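Local coordinates for protein lectin 2 (Agrocybe aegerita, PDB 4TQJ) that recognises glycans ending in a non-reducing N-acetylglucosamine, as a fungal lectin folded as a seven-bladed beta-propeller, at residues A[11-16]-A[341-346]; A[20-25]-A[397-402]; A[29-34]-A[41-46]. The protein carries 1 engineered substitution. All blocks are in the same frame, centred on the assembly; numbering follows the deposited sequence.

Interaction 1: A[11-16]-A[341-346]; sequences IPVASR and FVVDLT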
ATOM      1  N   ILE A  11      10.351  -2.456 -15.110  1.00 13.24           N
ATOM      2  CA  ILE A  11       9.813  -2.141 -13.784  1.00 11.92           C
ATOM      3  C   ILE A  11       9.492  -3.419 -13.020  1.00 13.30           C
ATOM      4  O   ILE A  11       8.535  -4.129 -13.358  1.00 14.15           O
ATOM      5  CB  ILE A  11       8.513  -1.320 -13.878  1.00 14.32           C
ATOM      6  CG1 ILE A  11       8.744  -0.028 -14.661  1.00 13.77           C
ATOM      7  CG2 ILE A  11       7.990  -1.007 -12.480  1.00 15.78           C
ATOM      8  CD1 ILE A  11       7.482   0.738 -14.949  1.00 14.06           C
ATOM      9  N   PRO A  12      10.292  -3.725 -11.994  1.00 14.50           N
ATOM     10  CA  PRO A  12      10.039  -4.917 -11.182  1.00 17.10           C
ATOM     11  C   PRO A  12       8.704  -4.770 -10.460  1.00 19.48           C
ATOM     12  O   PRO A  12       8.364  -3.677 -10.013  1.00 17.21           O
ATOM     13  CB  PRO A  12      11.192  -4.907 -10.168  1.00 21.60           C
ATOM     14  CG  PRO A  12      12.219  -4.015 -10.755  1.00 19.41           C
ATOM     15  CD  PRO A  12      11.444  -2.959 -11.490  1.00 16.74           C
ATOM     16  N   VAL A  13       7.952  -5.860 -10.393  1.00 18.12           N
ATOM     17  CA  VAL A  13       6.691  -5.890  -9.690  1.00 16.39           C
ATOM     18  C   VAL A  13       6.825  -6.978  -8.633  1.00 19.87           C
ATOM     19  O   VAL A  13       7.354  -8.053  -8.907  1.00 17.76           O
ATOM     20  CB  VAL A  13       5.535  -6.219 -10.646  1.00 19.49           C
ATOM     21  CG1 VAL A  13       4.237  -6.354  -9.878  1.00 16.87           C
ATOM     22  CG2 VAL A  13       5.424  -5.151 -11.748  1.00 16.46           C
ATOM     23  N   ALA A  14       6.368  -6.700  -7.421  1.00 15.77           N
ATOM     24  CA  ALA A  14       6.544  -7.655  -6.330  1.00 17.15           C
ATOM     25  C   ALA A  14       5.796  -8.958  -6.646  1.00 15.65           C
ATOM     26  O   ALA A  14       4.671  -8.923  -7.155  1.00 12.17           O
ATOM     27  CB  ALA A  14       6.052  -7.054  -5.039  1.00 15.11           C
ATOM     28  N   SER A  15       6.430 -10.096  -6.370  1.00 13.07           N
ATOM     29  CA  SER A  15       5.811 -11.397  -6.597  1.00 12.84           C
ATOM     30  C   SER A  15       4.635 -11.643  -5.642  1.00 15.02           C
ATOM     31  O   SER A  15       3.737 -12.436  -5.927  1.00 14.90           O
ATOM     32  CB  SER A  15       6.847 -12.523  -6.499  1.00 16.55           C
ATOM     33  OG  SER A  15       7.097 -12.896  -5.155  1.00 18.42           O
ATOM     34  N   ARG A  16       4.639 -10.945  -4.514  1.00 15.17           N
ATOM     35  CA  ARG A  16       3.544 -11.032  -3.559  1.00 15.03           C
ATOM     36  C   ARG A  16       3.122  -9.607  -3.240  1.00 17.03           C
ATOM     37  O   ARG A  16       3.876  -8.860  -2.627  1.00 15.17           O
ATOM     38  CB  ARG A  16       3.994 -11.777  -2.298  1.00 16.18           C
ATOM     39  CG  ARG A  16       2.867 -12.081  -1.311  1.00 16.78           C
ATOM     40  CD  ARG A  16       3.324 -12.948  -0.128  1.00 20.99           C
ATOM     41  NE  ARG A  16       2.287 -12.955   0.898  1.00 22.00           N
ATOM     42  CZ  ARG A  16       1.449 -13.960   1.122  1.00 23.90           C
ATOM     43  NH1 ARG A  16       1.554 -15.081   0.417  1.00 23.00           N
ATOM     44  NH2 ARG A  16       0.513 -13.846   2.061  1.00 21.09           N
ATOM     45  N   PHE A 341      -0.670  -8.971 -18.814  1.00 13.63           N
ATOM     46  CA  PHE A 341       0.262  -9.004 -17.696  1.00 12.80           C
ATOM     47  C   PHE A 341       0.015 -10.230 -16.834  1.00 10.83           C
ATOM     48  O   PHE A 341      -1.116 -10.720 -16.717  1.00 11.93           O
ATOM     49  CB  PHE A 341       0.125  -7.754 -16.814  1.00 15.26           C
ATOM     50  CG  PHE A 341       0.044  -6.456 -17.581  1.00 16.36           C
ATOM     51  CD1 PHE A 341       1.160  -5.663 -17.742  1.00 14.85           C
ATOM     52  CD2 PHE A 341      -1.161  -6.030 -18.136  1.00 15.76           C
ATOM     53  CE1 PHE A 341       1.081  -4.452 -18.439  1.00 18.75           C
ATOM     54  CE2 PHE A 341      -1.242  -4.831 -18.836  1.00 15.74           C
ATOM     55  CZ  PHE A 341      -0.119  -4.038 -18.977  1.00 15.80           C
ATOM     56  N   VAL A 342       1.084 -10.715 -16.228  1.00 10.67           N
ATOM     57  CA  VAL A 342       1.010 -11.813 -15.278  1.00 10.19           C
ATOM     58  C   VAL A 342       1.657 -11.319 -13.984  1.00  8.98           C
ATOM     59  O   VAL A 342       2.885 -11.267 -13.870  1.00 11.71           O
ATOM     60  CB  VAL A 342       1.718 -13.069 -15.808  1.00 12.67           C
ATOM     61  CG1 VAL A 342       1.513 -14.239 -14.850  1.00  7.54           C
ATOM     62  CG2 VAL A 342       1.220 -13.412 -17.237  1.00  9.07           C
ATOM     63  N   VAL A 343       0.817 -10.914 -13.032  1.00 10.59           N
ATOM     64  CA  VAL A 343       1.269 -10.278 -11.789  1.00 10.67           C
ATOM     65  C   VAL A 343       0.302 -10.574 -10.644  1.00 11.87           C
ATOM     66  O   VAL A 343      -0.867 -10.805 -10.871  1.00 12.14           O
ATOM     67  CB  VAL A 343       1.382  -8.727 -11.932  1.00 12.11           C
ATOM     68  CG1 VAL A 343       2.503  -8.322 -12.894  1.00 11.48           C
ATOM     69  CG2 VAL A 343       0.059  -8.120 -12.347  1.00 11.42           C
ATOM     70  N   ASP A 344       0.792 -10.543  -9.411  1.00 12.43           N
ATOM     71  CA  ASP A 344      -0.072 -10.739  -8.258  1.00 11.63           C
ATOM     72  C   ASP A 344      -0.893  -9.471  -8.046  1.00 11.81           C
ATOM     73  O   ASP A 344      -0.344  -8.376  -7.884  1.00 11.98           O
ATOM     74  CB  ASP A 344       0.763 -11.054  -7.009  1.00 10.31           C
ATOM     75  CG  ASP A 344      -0.073 -11.556  -5.849  1.00 15.32           C
ATOM     76  OD1 ASP A 344      -1.237 -11.955  -6.092  1.00 11.05           O
ATOM     77  OD2 ASP A 344       0.440 -11.556  -4.691  1.00 11.87           O
ATOM     78  N   LEU A 345      -2.209  -9.623  -8.080  1.00 12.17           N
ATOM     79  CA  LEU A 345      -3.123  -8.524  -7.801  1.00 12.81           C
ATOM     80  C   LEU A 345      -3.754  -8.660  -6.419  1.00 14.10           C
ATOM     81  O   LEU A 345      -4.467  -7.751  -5.967  1.00 13.53           O
ATOM     82  CB  LEU A 345      -4.239  -8.491  -8.839  1.00 10.94           C
ATOM     83  CG  LEU A 345      -3.816  -8.249 -10.275  1.00 12.50           C
ATOM     84  CD1 LEU A 345      -4.999  -8.524 -11.234  1.00 11.78           C
ATOM     85  CD2 LEU A 345      -3.301  -6.830 -10.402  1.00 13.45           C
ATOM     86  N   THR A 346      -3.503  -9.790  -5.752  1.00 11.56           N
ATOM     87  CA  THR A 346      -4.309 -10.160  -4.583  1.00 15.69           C
ATOM     88  C   THR A 346      -3.541 -10.504  -3.306  1.00 15.63           C
ATOM     89  O   THR A 346      -4.142 -10.954  -2.335  1.00 16.02           O
ATOM     90  CB  THR A 346      -5.220 -11.363  -4.894  1.00 17.22           C
ATOM     91  OG1 THR A 346      -4.416 -12.546  -4.996  1.00 14.31           O
ATOM     92  CG2 THR A 346      -5.976 -11.137  -6.180  1.00 15.20           C
TER
HETATM   93  O   HOH W   1       2.382  -7.356  -6.685  1.00 12.57           O
HETATM   94  O   HOH W   2       3.602 -10.210  -9.363  1.00 13.28           O
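Val13 and Val343 touch where the N-terminal loop 11-16 passes the inner end of a neighbouring blade of the beta-propeller, whose innermost strand, through Phe341, leads into the turn around Asp344. The apolar part is slight: Val13 CG1 and Val343 CG1 meet at 4.0 Å, the two side chains crossing at about a right angle. Val13 CG1, placed opposite the backbone N of its residue (chi1 176°), is the branch that reaches Val343.

Water carries the polar link. Ala14 O accepts from two waters; one of them accepts in turn from Asp344 N at 2.8 Å, and the other donates to Asp344 O at 3.1 Å. The two backbones are thus joined around Asp344 without a direct bond.

Asp344 also packs against the loop. Its CB lies 3.5 Å from Ser15 O, and OD2 comes beside Arg16 CA, also accepting from the backbone N of Gly17 and of Gly349. The guanidinium of Arg16 extends away instead to backbone oxygens of the second subunit, chiefly that of Asn91. The other oxygen of Asp344 closes an Asx turn: Thr346 N donates to Asp344 OD1 at 3.2 Å, approaching from above the carboxylate plane, 64° out of it.

Interaction 2: A[20-25]-A[397-402]; sequences DIVGFG and WMANLD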
ATOM      1  N   ASP A  20      -0.532  -2.205  -8.944  1.00 10.92           N
ATOM      2  CA  ASP A  20      -1.338  -1.105  -9.470  1.00 11.50           C
ATOM      3  C   ASP A  20      -1.117  -0.906 -10.971  1.00 11.84           C
ATOM      4  O   ASP A  20      -0.108  -1.329 -11.512  1.00 14.19           O
ATOM      5  CB  ASP A  20      -0.975   0.206  -8.746  1.00 15.31           C
ATOM      6  CG  ASP A  20      -1.029   0.078  -7.242  1.00 13.13           C
ATOM      7  OD1 ASP A  20      -2.136  -0.074  -6.697  1.00 15.00           O
ATOM      8  OD2 ASP A  20       0.046   0.116  -6.601  1.00 19.64           O
ATOM      9  N   ILE A  21      -2.057  -0.246 -11.641  1.00 14.78           N
ATOM     10  CA  ILE A  21      -1.902   0.079 -13.060  1.00 14.31           C
ATOM     11  C   ILE A  21      -1.370   1.488 -13.173  1.00 14.79           C
ATOM     12  O   ILE A  21      -1.903   2.399 -12.549  1.00 15.09           O
ATOM     13  CB  ILE A  21      -3.240   0.072 -13.804  1.00 14.48           C
ATOM     14  CG1 ILE A  21      -3.915  -1.294 -13.684  1.00 16.25           C
ATOM     15  CG2 ILE A  21      -3.041   0.445 -15.282  1.00 15.61           C
ATOM     16  CD1 ILE A  21      -5.323  -1.288 -14.197  1.00 16.64           C
ATOM     17  N   VAL A  22      -0.317   1.671 -13.955  1.00 11.69           N
ATOM     18  CA  VAL A  22       0.159   3.017 -14.252  1.00 12.70           C
ATOM     19  C   VAL A  22       0.145   3.184 -15.763  1.00 21.44           C
ATOM     20  O   VAL A  22       0.806   2.436 -16.489  1.00 19.75           O
ATOM     21  CB  VAL A  22       1.552   3.278 -13.657  1.00 17.33           C
ATOM     22  CG1 VAL A  22       2.124   4.607 -14.146  1.00 19.57           C
ATOM     23  CG2 VAL A  22       1.489   3.233 -12.130  1.00 15.57           C
ATOM     24  N   GLY A  23      -0.654   4.133 -16.234  1.00 16.19           N
ATOM     25  CA  GLY A  23      -0.768   4.379 -17.652  1.00 17.48           C
ATOM     26  C   GLY A  23      -0.254   5.752 -18.033  1.00 20.48           C
ATOM     27  O   GLY A  23      -0.648   6.758 -17.433  1.00 21.80           O
ATOM     28  N   PHE A  24       0.641   5.805 -19.012  1.00 12.40           N
ATOM     29  CA  PHE A  24       0.980   7.076 -19.629  1.00 15.59           C
ATOM     30  C   PHE A  24       0.037   7.261 -20.806  1.00 16.31           C
ATOM     31  O   PHE A  24       0.329   6.836 -21.917  1.00 18.02           O
ATOM     32  CB  PHE A  24       2.436   7.100 -20.076  1.00 15.67           C
ATOM     33  CG  PHE A  24       3.410   7.038 -18.936  1.00 16.36           C
ATOM     34  CD1 PHE A  24       3.912   8.206 -18.368  1.00 17.65           C
ATOM     35  CD2 PHE A  24       3.787   5.817 -18.404  1.00 13.79           C
ATOM     36  CE1 PHE A  24       4.807   8.153 -17.305  1.00 14.66           C
ATOM     37  CE2 PHE A  24       4.675   5.749 -17.346  1.00 13.86           C
ATOM     38  CZ  PHE A  24       5.187   6.915 -16.791  1.00 13.99           C
ATOM     39  N   GLY A  25      -1.118   7.857 -20.537  1.00 18.65           N
ATOM     40  CA  GLY A  25      -2.156   7.997 -21.540  1.00 15.98           C
ATOM     41  C   GLY A  25      -1.886   9.191 -22.435  1.00 20.09           C
ATOM     42  O   GLY A  25      -0.837   9.834 -22.328  1.00 17.79           O
ATOM     43  N   TRP A 397       2.031   0.166 -17.617  1.00 15.47           N
ATOM     44  CA  TRP A 397       2.802  -0.757 -16.819  1.00 13.50           C
ATOM     45  C   TRP A 397       1.959  -1.192 -15.623  1.00 18.41           C
ATOM     46  O   TRP A 397       1.073  -0.456 -15.168  1.00 19.17           O
ATOM     47  CB  TRP A 397       4.042  -0.065 -16.251  1.00 14.89           C
ATOM     48  CG  TRP A 397       5.033   0.544 -17.217  1.00 17.90           C
ATOM     49  CD1 TRP A 397       5.411   1.861 -17.277  1.00 15.34           C
ATOM     50  CD2 TRP A 397       5.827  -0.141 -18.199  1.00 15.11           C
ATOM     51  NE1 TRP A 397       6.373   2.036 -18.240  1.00 13.27           N
ATOM     52  CE2 TRP A 397       6.646   0.826 -18.822  1.00 14.64           C
ATOM     53  CE3 TRP A 397       5.919  -1.475 -18.615  1.00 16.78           C
ATOM     54  CZ2 TRP A 397       7.538   0.501 -19.840  1.00 18.03           C
ATOM     55  CZ3 TRP A 397       6.802  -1.796 -19.628  1.00 13.91           C
ATOM     56  CH2 TRP A 397       7.599  -0.812 -20.231  1.00 17.37           C
ATOM     57  N   MET A 398       2.247  -2.375 -15.101  1.00 15.78           N
ATOM     58  CA  MET A 398       1.860  -2.696 -13.735  1.00 19.48           C
ATOM     59  C   MET A 398       3.031  -2.288 -12.840  1.00 15.23           C
ATOM     60  O   MET A 398       4.185  -2.403 -13.247  1.00 15.51           O
ATOM     61  CB  MET A 398       1.553  -4.189 -13.577  1.00 16.61           C
ATOM     62  CG  MET A 398       0.451  -4.704 -14.506  1.00 14.46           C
ATOM     63  SD  MET A 398      -1.139  -3.855 -14.314  1.00 21.81           S
ATOM     64  CE  MET A 398      -1.505  -4.135 -12.582  1.00 15.76           C
ATOM     65  N   ALA A 399       2.732  -1.794 -11.638  1.00 15.65           N
ATOM     66  CA  ALA A 399       3.761  -1.413 -10.669  1.00 15.72           C
ATOM     67  C   ALA A 399       3.171  -1.378  -9.263  1.00 14.73           C
ATOM     68  O   ALA A 399       1.979  -1.184  -9.101  1.00 15.31           O
ATOM     69  CB  ALA A 399       4.350  -0.055 -11.020  1.00 19.09           C
ATOM     70  N   ASN A 400       4.004  -1.587  -8.248  1.00 16.41           N
ATOM     71  CA  ASN A 400       3.553  -1.428  -6.871  1.00 18.66           C
ATOM     72  C   ASN A 400       3.861  -0.010  -6.405  1.00 22.84           C
ATOM     73  O   ASN A 400       4.994   0.325  -6.052  1.00 22.00           O
ATOM     74  CB  ASN A 400       4.194  -2.464  -5.947  1.00 19.19           C
ATOM     75  CG  ASN A 400       4.038  -3.888  -6.473  1.00 20.92           C
ATOM     76  OD1 ASN A 400       4.873  -4.372  -7.232  1.00 19.57           O
ATOM     77  ND2 ASN A 400       2.969  -4.557  -6.068  1.00 15.69           N
ATOM     78  N   LEU A 401       2.846   0.837  -6.439  1.00 20.53           N
ATOM     79  CA  LEU A 401       3.026   2.224  -6.049  1.00 20.86           C
ATOM     80  C   LEU A 401       3.508   2.331  -4.613  1.00 24.70           C
ATOM     81  O   LEU A 401       4.303   3.197  -4.285  1.00 25.25           O
ATOM     82  CB  LEU A 401       1.724   2.983  -6.250  1.00 20.69           C
ATOM     83  CG  LEU A 401       1.438   3.083  -7.746  1.00 18.11           C
ATOM     84  CD1 LEU A 401       0.055   3.625  -8.000  1.00 19.89           C
ATOM     85  CD2 LEU A 401       2.495   3.967  -8.385  1.00 27.14           C
ATOM     86  N   ASP A 402       3.026   1.429  -3.767  1.00 26.50           N
ATOM     87  CA  ASP A 402       3.491   1.333  -2.391  1.00 35.94           C
ATOM     88  C   ASP A 402       4.428   0.130  -2.227  1.00 32.63           C
ATOM     89  O   ASP A 402       3.986  -0.976  -1.925  1.00 39.00           O
ATOM     90  CB  ASP A 402       2.290   1.220  -1.450  1.00 38.71           C
ATOM     91  CG  ASP A 402       1.533   2.535  -1.310  1.00 42.91           C
ATOM     92  OD1 ASP A 402       2.182   3.574  -1.039  1.00 45.83           O
ATOM     93  OD2 ASP A 402       0.290   2.533  -1.473  1.00 43.36           O
TER
HETATM   94  O   HOH W   3      -0.785   1.795  -3.916  1.00 27.56           O
HETATM   95  O   HOH W   4       0.580  -0.173  -4.222  1.00 31.45           O
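Ile21 and Met398 pack on one face of a two-strand seam that closes the propeller ring: strand 395-399, from the C-terminal end of the chain, is added as the innermost strand to a blade whose other three strands are N-terminal, the arrangement known as molecular Velcro. The Met398 chain bends at chi2 and chi3 (both -58°), which curls its thioether back over the neighbouring strand. Met398 SD settles 3.8 Å from Ile21 CG1, and its methyl CE ends 3.3 Å from Asp20 O; Phe341 and Val343 of the preceding blade touch the same side chain. The other face holds Val22, whose CG2 lies 3.9 Å from Leu401 CD2, with Ala399 CB a little farther off. Toward the end of strand 20-25, Phe24 and Trp397 meet edge to edge, Phe24 CE2 against Trp397 CD1 at 4.0 Å, while the indole NE1 donates to Arg61 O on a strand of the following blade.

Between these faces runs an antiparallel backbone ladder. Val22 and Trp397 exchange two nearly straight bonds, and Asp20 and Ala399 form the next hydrogen-bonded pair, with Asp20 N 2.7 Å from Ala399 O.

At the polar edge the Asp20 carboxylate takes over where the strand pairing stops. Its OD1 accepts from Asn34 N, so both oxygens are engaged and the group is fixed between two loops. Two waters donate to OD2 and connect it to Asp402, one reaching the backbone N and the other OD2 of that residue, whose OD1 forms a salt bridge with Lys71. Leu401 N meets Asp20 OD2 at 2.9 Å, nearly along the carboxylate C-O bond direction.

Interaction 3: A[29-34]-A[41-46]; sequences VVIGRN and FLAVKN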
ATOM      1  N   VAL A  29      -0.590  11.103 -17.112  1.00 19.53           N
ATOM      2  CA  VAL A  29      -0.422   9.879 -16.345  1.00 20.70           C
ATOM      3  C   VAL A  29      -1.717   9.503 -15.629  1.00 20.61           C
ATOM      4  O   VAL A  29      -2.238  10.263 -14.811  1.00 21.30           O
ATOM      5  CB  VAL A  29       0.698  10.059 -15.312  1.00 17.39           C
ATOM      6  CG1 VAL A  29       0.996   8.746 -14.587  1.00 18.86           C
ATOM      7  CG2 VAL A  29       1.947  10.608 -15.989  1.00 18.67           C
ATOM      8  N   VAL A  30      -2.243   8.328 -15.954  1.00 19.12           N
ATOM      9  CA  VAL A  30      -3.460   7.833 -15.332  1.00 16.09           C
ATOM     10  C   VAL A  30      -3.118   6.710 -14.363  1.00 20.25           C
ATOM     11  O   VAL A  30      -2.486   5.734 -14.751  1.00 18.29           O
ATOM     12  CB  VAL A  30      -4.439   7.306 -16.384  1.00 17.65           C
ATOM     13  CG1 VAL A  30      -5.761   6.975 -15.737  1.00 18.31           C
ATOM     14  CG2 VAL A  30      -4.617   8.343 -17.489  1.00 19.16           C
ATOM     15  N   ILE A  31      -3.492   6.870 -13.097  1.00 16.96           N
ATOM     16  CA  ILE A  31      -3.230   5.846 -12.101  1.00 15.12           C
ATOM     17  C   ILE A  31      -4.477   5.025 -11.850  1.00 16.46           C
ATOM     18  O   ILE A  31      -5.548   5.575 -11.585  1.00 18.94           O
ATOM     19  CB  ILE A  31      -2.769   6.448 -10.751  1.00 20.70           C
ATOM     20  CG1 ILE A  31      -1.544   7.334 -10.945  1.00 21.83           C
ATOM     21  CG2 ILE A  31      -2.457   5.340  -9.751  1.00 24.76           C
ATOM     22  CD1 ILE A  31      -0.304   6.595 -11.466  1.00 21.19           C
ATOM     23  N   GLY A  32      -4.334   3.708 -11.946  1.00 16.63           N
ATOM     24  CA  GLY A  32      -5.383   2.784 -11.564  1.00 14.99           C
ATOM     25  C   GLY A  32      -4.976   2.035 -10.306  1.00 17.91           C
ATOM     26  O   GLY A  32      -4.531   0.884 -10.370  1.00 19.25           O
ATOM     27  N   ARG A  33      -5.133   2.680  -9.152  1.00 15.82           N
ATOM     28  CA  ARG A  33      -4.742   2.048  -7.889  1.00 15.59           C
ATOM     29  C   ARG A  33      -5.573   0.794  -7.577  1.00 13.02           C
ATOM     30  O   ARG A  33      -6.801   0.854  -7.482  1.00 16.54           O
ATOM     31  CB  ARG A  33      -4.824   3.053  -6.738  1.00 12.50           C
ATOM     32  CG  ARG A  33      -3.871   2.761  -5.575  1.00 19.47           C
ATOM     33  CD  ARG A  33      -4.451   1.754  -4.583  1.00 17.23           C
ATOM     34  NE  ARG A  33      -3.719   1.768  -3.315  1.00 14.58           N
ATOM     35  CZ  ARG A  33      -4.059   1.051  -2.249  1.00 18.74           C
ATOM     36  NH1 ARG A  33      -5.113   0.242  -2.296  1.00 13.02           N
ATOM     37  NH2 ARG A  33      -3.341   1.131  -1.134  1.00 12.94           N
ATOM     38  N   ASN A  34      -4.889  -0.332  -7.408  1.00 11.82           N
ATOM     39  CA  ASN A  34      -5.524  -1.595  -7.027  1.00 15.61           C
ATOM     40  C   ASN A  34      -6.344  -1.390  -5.743  1.00 14.75           C
ATOM     41  O   ASN A  34      -5.778  -1.285  -4.653  1.00 14.42           O
ATOM     42  CB  ASN A  34      -4.430  -2.651  -6.824  1.00 10.05           C
ATOM     43  CG  ASN A  34      -4.970  -4.055  -6.668  1.00 14.48           C
ATOM     44  OD1 ASN A  34      -6.022  -4.267  -6.078  1.00 14.38           O
ATOM     45  ND2 ASN A  34      -4.216  -5.041  -7.176  1.00 12.61           N
ATOM     46  N   PHE A  41      -7.303   7.630 -12.336  1.00 19.86           N
ATOM     47  CA  PHE A  41      -7.091   8.944 -11.749  1.00 21.85           C
ATOM     48  C   PHE A  41      -6.025   9.700 -12.532  1.00 21.25           C
ATOM     49  O   PHE A  41      -4.866   9.290 -12.577  1.00 20.35           O
ATOM     50  CB  PHE A  41      -6.683   8.788 -10.281  1.00 24.94           C
ATOM     51  CG  PHE A  41      -6.313  10.075  -9.608  1.00 27.30           C
ATOM     52  CD1 PHE A  41      -5.092  10.202  -8.958  1.00 34.28           C
ATOM     53  CD2 PHE A  41      -7.188  11.153  -9.604  1.00 33.22           C
ATOM     54  CE1 PHE A  41      -4.746  11.389  -8.318  1.00 31.15           C
ATOM     55  CE2 PHE A  41      -6.847  12.348  -8.976  1.00 31.37           C
ATOM     56  CZ  PHE A  41      -5.627  12.465  -8.337  1.00 32.42           C
ATOM     57  N   LEU A  42      -6.412  10.806 -13.160  1.00 24.74           N
ATOM     58  CA  LEU A  42      -5.443  11.617 -13.889  1.00 23.40           C
ATOM     59  C   LEU A  42      -4.522  12.342 -12.914  1.00 26.81           C
ATOM     60  O   LEU A  42      -4.843  13.431 -12.444  1.00 20.63           O
ATOM     61  CB  LEU A  42      -6.148  12.616 -14.797  1.00 28.46           C
ATOM     62  CG  LEU A  42      -5.238  13.480 -15.673  1.00 32.52           C
ATOM     63  CD1 LEU A  42      -4.371  12.605 -16.563  1.00 21.98           C
ATOM     64  CD2 LEU A  42      -6.063  14.451 -16.519  1.00 34.48           C
ATOM     65  N   ALA A  43      -3.372  11.736 -12.620  1.00 18.99           N
ATOM     66  CA  ALA A  43      -2.503  12.238 -11.557  1.00 24.07           C
ATOM     67  C   ALA A  43      -1.541  13.364 -11.964  1.00 27.85           C
ATOM     68  O   ALA A  43      -1.171  14.183 -11.122  1.00 25.65           O
ATOM     69  CB  ALA A  43      -1.732  11.081 -10.906  1.00 20.35           C
ATOM     70  N   VAL A  44      -1.139  13.397 -13.236  1.00 21.19           N
ATOM     71  CA  VAL A  44      -0.174  14.381 -13.730  1.00 21.76           C
ATOM     72  C   VAL A  44      -0.427  14.708 -15.193  1.00 23.40           C
ATOM     73  O   VAL A  44      -0.421  13.809 -16.046  1.00 23.37           O
ATOM     74  CB  VAL A  44       1.281  13.855 -13.627  1.00 23.05           C
ATOM     75  CG1 VAL A  44       2.257  14.858 -14.233  1.00 22.34           C
ATOM     76  CG2 VAL A  44       1.642  13.559 -12.189  1.00 22.92           C
ATOM     77  N   LYS A  45      -0.648  15.987 -15.485  1.00 20.38           N
ATOM     78  CA  LYS A  45      -0.872  16.438 -16.855  1.00 22.87           C
ATOM     79  C   LYS A  45       0.453  16.682 -17.554  1.00 24.99           C
ATOM     80  O   LYS A  45       0.836  17.823 -17.828  1.00 25.24           O
ATOM     81  CB  LYS A  45      -1.732  17.706 -16.880  1.00 27.26           C
ATOM     82  CG  LYS A  45      -3.196  17.453 -16.531  1.00 33.68           C
ATOM     83  CD  LYS A  45      -3.985  18.751 -16.391  1.00 41.31           C
ATOM     84  CE  LYS A  45      -5.486  18.482 -16.303  1.00 43.93           C
ATOM     85  NZ  LYS A  45      -5.837  17.520 -15.222  1.00 39.18           N
ATOM     86  N   ASN A  46       1.157  15.593 -17.830  1.00 19.83           N
ATOM     87  CA  ASN A  46       2.457  15.655 -18.458  1.00 20.85           C
ATOM     88  C   ASN A  46       2.883  14.221 -18.795  1.00 22.50           C
ATOM     89  O   ASN A  46       2.106  13.295 -18.595  1.00 16.11           O
ATOM     90  CB  ASN A  46       3.453  16.340 -17.520  1.00 23.17           C
ATOM     91  CG  ASN A  46       4.552  17.081 -18.273  1.00 25.17           C
ATOM     92  OD1 ASN A  46       5.105  16.571 -19.245  1.00 22.96           O
ATOM     93  ND2 ASN A  46       4.867  18.296 -17.825  1.00 25.65           N
TER
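Phe41 O receives Ile31 N at 2.8 Å in an almost straight bond (172° at the hydrogen), and the CA of Val30 approaches the same oxygen as a weaker C-H...O donor. Phe41 N returns a bond to Ile31 O, completing the hydrogen-bonded pair near the loop of this beta hairpin, which forms the two outer strands of a propeller blade. Farther along, the pairing slips by one residue. Val29 N donates to Val44 O, but Val29 O accepts from Ala43 N at 2.9 Å, so two residues of strand 41-44 face a single valine: a beta bulge. Just past it, Lys45 is the centre of an inverse gamma turn.

At the bulge Ala43 points toward the partner strand, where its CB touches Ile31 CG1 at 3.8 Å, since CG1 stands opposite the carbonyl carbon of its own residue (chi1 -56°). Beside them Val29 CG2 lies 4.1 Å from Val44 CB and 3.7 Å from Asn46 O. On the other face Leu42 bends CD1 back to 3.6 Å from Val29 O, with Val30 CG2 more loosely placed against it. Inward, Val29 and Ile31 also pack on Phe24 and Val22 of strand 20-25.

The direct polar bonds between the strands are therefore all backbone to backbone, whereas the side chains that meet contribute aliphatic surface, consistent with a hairpin whose register is set by main-chain pairing, with aliphatic contacts filling in on both faces.

Interactions 2 and 3 belong to one blade, their centres about 8 Å apart. Strand 20-25 is the inner neighbour of strand 28-32, tied to it by Gly23 O to Val30 N at 2.7 Å and Ile21 O to Gly32 N at 2.8 Å, while Leu401 packs across onto Ile31. Interaction 1, about 11 Å from the centre of interaction 2, connects this closing blade to its neighbour: Asn400 OD1 probably accepts from Ala14 N at 2.8 Å, and Ile11 packs on Trp397. Although interactions 1 and 3 are centred about 19 Å apart, Asn34 ND2 reaches Leu345 O at 3.0 Å, so the hairpin end also touches the adjoining blade.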